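Local coordinates for protein acetate kinase (Entamoeba histolytica, PDB 4H0O) that probably interconverts acetate and acetyl phosphate by phosphoryl transfer, as a pyrophosphate-dependent acetate kinase of the ASKHA superfamily, at residues A305-I317 against W341-F353. Residues are numbered along the deposited sequence; the frame is centred on the assembly and turned at random.
Sequences AFDVYIKQLAKTI and WQVRKAICDKMKF
I347 and L313 form the tight centre of this helix pair, a worked example of knobs-into-holes packing between two helices that cross at -52° with their axes 10.0 Å apart. The side chain of I347 enters the hole formed by I310, L313, A314 and I317. Its CG1 stands anti to the carbonyl carbon (chi1 -68°), and CG1 and CD1 both lie 3.6 Å from L313 CD2; the two side chains cross at about a right angle. I310 is the reciprocal knob, seated between V343, A346, I347 and K350, its CD1 3.6 Å from A346 CB. V343 is a third knob, set between F306, Y309, I310 and L313. Q342 O lies at the edge of the F306 ring, in its plane, 3.9 Å from CZ, while I310 CG1, from the same helix, lies over one face, offset toward the rim. Where the second helix ends, M351 bends at chi3 (57°) and brings CE to 3.7 Å from I317 CG2. Packing is looser at exposed K350, whose CG comes no nearer than 4.3 Å to A314 CB; no hydrogen bond joins the segments. Both helices pack on the sheet containing strands 205-211 and 329-333, F306 and Y309 touch M285, a predicted ATP-binding residue of helix 285-293, and A314 meets V322 of the second subunit.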
# COMPACT_ATOMS: atom_id res chain seq x y z
N ALA B 305 13.35 10.11 7.37
CA ALA B 305 12.16 10.61 6.69
C ALA B 305 12.33 10.54 5.17
O ALA B 305 11.40 10.15 4.47
CB ALA B 305 11.85 12.02 7.14
N PHE B 306 13.50 10.93 4.68
CA PHE B 306 13.77 10.87 3.25
C PHE B 306 13.77 9.42 2.74
O PHE B 306 13.20 9.13 1.69
CB PHE B 306 15.11 11.54 2.91
CG PHE B 306 15.45 11.51 1.44
CD1 PHE B 306 14.85 12.39 0.55
CD2 PHE B 306 16.38 10.61 0.95
CE1 PHE B 306 15.17 12.37 -0.80
CE2 PHE B 306 16.71 10.57 -0.40
CZ PHE B 306 16.10 11.46 -1.28
N ASP B 307 14.40 8.53 3.50
CA ASP B 307 14.48 7.12 3.12
C ASP B 307 13.10 6.46 3.07
O ASP B 307 12.78 5.72 2.13
CB ASP B 307 15.39 6.34 4.09
CG ASP B 307 16.86 6.71 3.93
OD1 ASP B 307 17.21 7.42 2.96
OD2 ASP B 307 17.67 6.28 4.78
N VAL B 308 12.28 6.72 4.09
CA VAL B 308 10.92 6.19 4.16
C VAL B 308 10.06 6.75 3.02
O VAL B 308 9.30 6.02 2.39
CB VAL B 308 10.26 6.50 5.52
CG1 VAL B 308 8.78 6.14 5.50
CG2 VAL B 308 10.98 5.77 6.64
N TYR B 309 10.21 8.05 2.76
CA TYR B 309 9.48 8.71 1.69
C TYR B 309 9.82 8.12 0.32
O TYR B 309 8.92 7.85 -0.49
CB TYR B 309 9.78 10.22 1.70
CG TYR B 309 9.20 10.99 0.53
CD1 TYR B 309 9.92 11.17 -0.65
CD2 TYR B 309 7.93 11.56 0.60
CE1 TYR B 309 9.40 11.88 -1.72
CE2 TYR B 309 7.40 12.27 -0.46
CZ TYR B 309 8.14 12.43 -1.62
OH TYR B 309 7.61 13.14 -2.67
N ILE B 310 11.11 7.93 0.06
CA ILE B 310 11.59 7.37 -1.20
C ILE B 310 11.15 5.91 -1.35
O ILE B 310 10.74 5.48 -2.44
CB ILE B 310 13.13 7.47 -1.31
CG1 ILE B 310 13.56 8.93 -1.51
CG2 ILE B 310 13.65 6.62 -2.46
CD1 ILE B 310 13.00 9.57 -2.76
N LYS B 311 11.23 5.16 -0.26
CA LYS B 311 10.85 3.75 -0.26
C LYS B 311 9.39 3.57 -0.69
O LYS B 311 9.09 2.72 -1.52
CB LYS B 311 11.07 3.14 1.12
CG LYS B 311 10.66 1.68 1.22
CD LYS B 311 9.91 1.40 2.51
CE LYS B 311 8.45 1.79 2.40
NZ LYS B 311 7.61 1.10 3.42
N GLN B 312 8.50 4.38 -0.12
CA GLN B 312 7.09 4.29 -0.44
C GLN B 312 6.79 4.72 -1.88
O GLN B 312 5.95 4.12 -2.55
CB GLN B 312 6.25 5.11 0.54
CG GLN B 312 4.76 4.82 0.46
CD GLN B 312 4.44 3.36 0.76
OE1 GLN B 312 5.20 2.66 1.43
NE2 GLN B 312 3.31 2.89 0.24
N LEU B 313 7.49 5.76 -2.34
CA LEU B 313 7.33 6.24 -3.71
C LEU B 313 7.81 5.19 -4.71
O LEU B 313 7.15 4.94 -5.72
CB LEU B 313 8.08 7.56 -3.91
CG LEU B 313 8.04 8.19 -5.31
CD1 LEU B 313 6.62 8.30 -5.83
CD2 LEU B 313 8.70 9.56 -5.32
N ALA B 314 8.95 4.57 -4.41
CA ALA B 314 9.49 3.54 -5.28
C ALA B 314 8.56 2.33 -5.34
O ALA B 314 8.29 1.79 -6.42
CB ALA B 314 10.87 3.12 -4.79
N LYS B 315 8.07 1.89 -4.18
CA LYS B 315 7.16 0.76 -4.11
C LYS B 315 5.85 1.03 -4.85
O LYS B 315 5.30 0.14 -5.51
CB LYS B 315 6.87 0.41 -2.64
CG LYS B 315 5.87 -0.72 -2.47
CD LYS B 315 5.40 -0.83 -1.02
CE LYS B 315 6.56 -1.09 -0.07
NZ LYS B 315 6.13 -1.16 1.36
N THR B 316 5.37 2.26 -4.75
CA THR B 316 4.13 2.65 -5.42
C THR B 316 4.27 2.63 -6.94
O THR B 316 3.37 2.18 -7.65
CB THR B 316 3.67 4.05 -4.97
OG1 THR B 316 3.60 4.10 -3.54
CG2 THR B 316 2.30 4.38 -5.56
N ILE B 317 5.41 3.12 -7.43
CA ILE B 317 5.70 3.10 -8.86
C ILE B 317 5.83 1.67 -9.37
O ILE B 317 5.26 1.31 -10.41
CB ILE B 317 6.98 3.90 -9.19
CG1 ILE B 317 6.76 5.39 -8.91
CG2 ILE B 317 7.41 3.69 -10.63
CD1 ILE B 317 8.05 6.21 -8.93
N TRP B 341 15.79 17.90 -7.22
CA TRP B 341 16.46 16.89 -8.04
C TRP B 341 16.89 15.64 -7.27
O TRP B 341 17.03 14.57 -7.85
CB TRP B 341 17.65 17.49 -8.79
CG TRP B 341 18.78 17.92 -7.90
CD1 TRP B 341 18.98 19.16 -7.38
CD2 TRP B 341 19.86 17.11 -7.45
NE1 TRP B 341 20.12 19.17 -6.62
CE2 TRP B 341 20.69 17.92 -6.64
CE3 TRP B 341 20.23 15.77 -7.64
CZ2 TRP B 341 21.84 17.45 -6.02
CZ3 TRP B 341 21.38 15.29 -7.02
CH2 TRP B 341 22.17 16.13 -6.23
N GLN B 342 17.12 15.79 -5.96
CA GLN B 342 17.55 14.67 -5.13
C GLN B 342 16.49 13.57 -5.07
O GLN B 342 16.83 12.38 -5.02
CB GLN B 342 17.90 15.13 -3.71
CG GLN B 342 19.16 15.99 -3.61
CD GLN B 342 18.87 17.47 -3.74
OE1 GLN B 342 17.82 17.87 -4.24
NE2 GLN B 342 19.79 18.30 -3.26
N VAL B 343 15.22 13.96 -5.07
CA VAL B 343 14.12 13.00 -5.06
C VAL B 343 14.08 12.20 -6.36
O VAL B 343 13.96 10.97 -6.34
CB VAL B 343 12.76 13.69 -4.81
CG1 VAL B 343 11.60 12.79 -5.22
CG2 VAL B 343 12.62 14.08 -3.34
N ARG B 344 14.20 12.91 -7.48
CA ARG B 344 14.19 12.27 -8.80
C ARG B 344 15.37 11.32 -8.95
O ARG B 344 15.22 10.22 -9.48
CB ARG B 344 14.22 13.33 -9.91
CG ARG B 344 13.02 14.28 -9.93
CD ARG B 344 13.05 15.18 -11.17
NE ARG B 344 14.22 16.05 -11.20
CZ ARG B 344 14.18 17.37 -11.07
NH1 ARG B 344 13.01 17.98 -10.90
NH2 ARG B 344 15.30 18.08 -11.12
N LYS B 345 16.54 11.75 -8.48
CA LYS B 345 17.74 10.93 -8.55
C LYS B 345 17.57 9.67 -7.70
O LYS B 345 17.90 8.57 -8.14
CB LYS B 345 18.96 11.73 -8.09
CG LYS B 345 20.28 10.97 -8.16
CD LYS B 345 20.44 10.25 -9.50
CE LYS B 345 21.89 9.88 -9.77
NZ LYS B 345 22.59 9.42 -8.54
N ALA B 346 17.06 9.85 -6.49
CA ALA B 346 16.85 8.72 -5.59
C ALA B 346 15.92 7.68 -6.22
O ALA B 346 16.18 6.48 -6.14
CB ALA B 346 16.29 9.19 -4.26
N ILE B 347 14.85 8.15 -6.86
CA ILE B 347 13.91 7.25 -7.52
C ILE B 347 14.55 6.54 -8.72
O ILE B 347 14.46 5.32 -8.85
CB ILE B 347 12.65 8.01 -7.98
CG1 ILE B 347 11.83 8.46 -6.76
CG2 ILE B 347 11.79 7.13 -8.87
CD1 ILE B 347 11.53 7.34 -5.78
N CYS B 348 15.21 7.31 -9.58
CA CYS B 348 15.81 6.74 -10.79
C CYS B 348 16.92 5.72 -10.51
O CYS B 348 17.13 4.79 -11.29
CB CYS B 348 16.31 7.85 -11.72
SG CYS B 348 14.98 8.89 -12.39
N ASP B 349 17.62 5.89 -9.39
CA ASP B 349 18.64 4.92 -8.99
C ASP B 349 18.02 3.60 -8.54
O ASP B 349 18.58 2.53 -8.77
CB ASP B 349 19.55 5.50 -7.90
CG ASP B 349 20.63 6.42 -8.47
OD1 ASP B 349 20.81 6.45 -9.70
OD2 ASP B 349 21.31 7.10 -7.67
N LYS B 350 16.85 3.68 -7.90
CA LYS B 350 16.10 2.49 -7.49
C LYS B 350 15.65 1.70 -8.71
O LYS B 350 15.50 0.48 -8.66
CB LYS B 350 14.86 2.89 -6.67
CG LYS B 350 15.15 3.51 -5.31
CD LYS B 350 15.84 2.51 -4.39
CE LYS B 350 16.20 3.16 -3.06
NZ LYS B 350 17.24 2.39 -2.32
N MET B 351 15.44 2.42 -9.81
CA MET B 351 14.83 1.84 -11.01
C MET B 351 15.79 1.76 -12.19
O MET B 351 15.36 1.58 -13.33
CB MET B 351 13.59 2.65 -11.40
CG MET B 351 12.55 2.77 -10.30
SD MET B 351 11.24 3.93 -10.72
CE MET B 351 10.66 3.21 -12.26
N LYS B 352 17.08 1.89 -11.91
CA LYS B 352 18.11 1.79 -12.95
C LYS B 352 18.06 0.41 -13.61
O LYS B 352 18.32 0.28 -14.81
CB LYS B 352 19.50 2.05 -12.37
CG LYS B 352 20.59 2.28 -13.40
CD LYS B 352 21.98 2.40 -12.76
CE LYS B 352 21.99 3.41 -11.62
NZ LYS B 352 23.36 3.68 -11.10
N PHE B 353 17.70 -0.61 -12.83
CA PHE B 353 17.64 -1.98 -13.34
C PHE B 353 16.54 -2.20 -14.39
O PHE B 353 16.56 -3.19 -15.11
CB PHE B 353 17.49 -2.99 -12.19
CG PHE B 353 16.09 -3.11 -11.65
CD1 PHE B 353 15.61 -2.21 -10.72
CD2 PHE B 353 15.26 -4.14 -12.07
CE1 PHE B 353 14.33 -2.32 -10.22
CE2 PHE B 353 13.97 -4.26 -11.57
CZ PHE B 353 13.51 -3.35 -10.64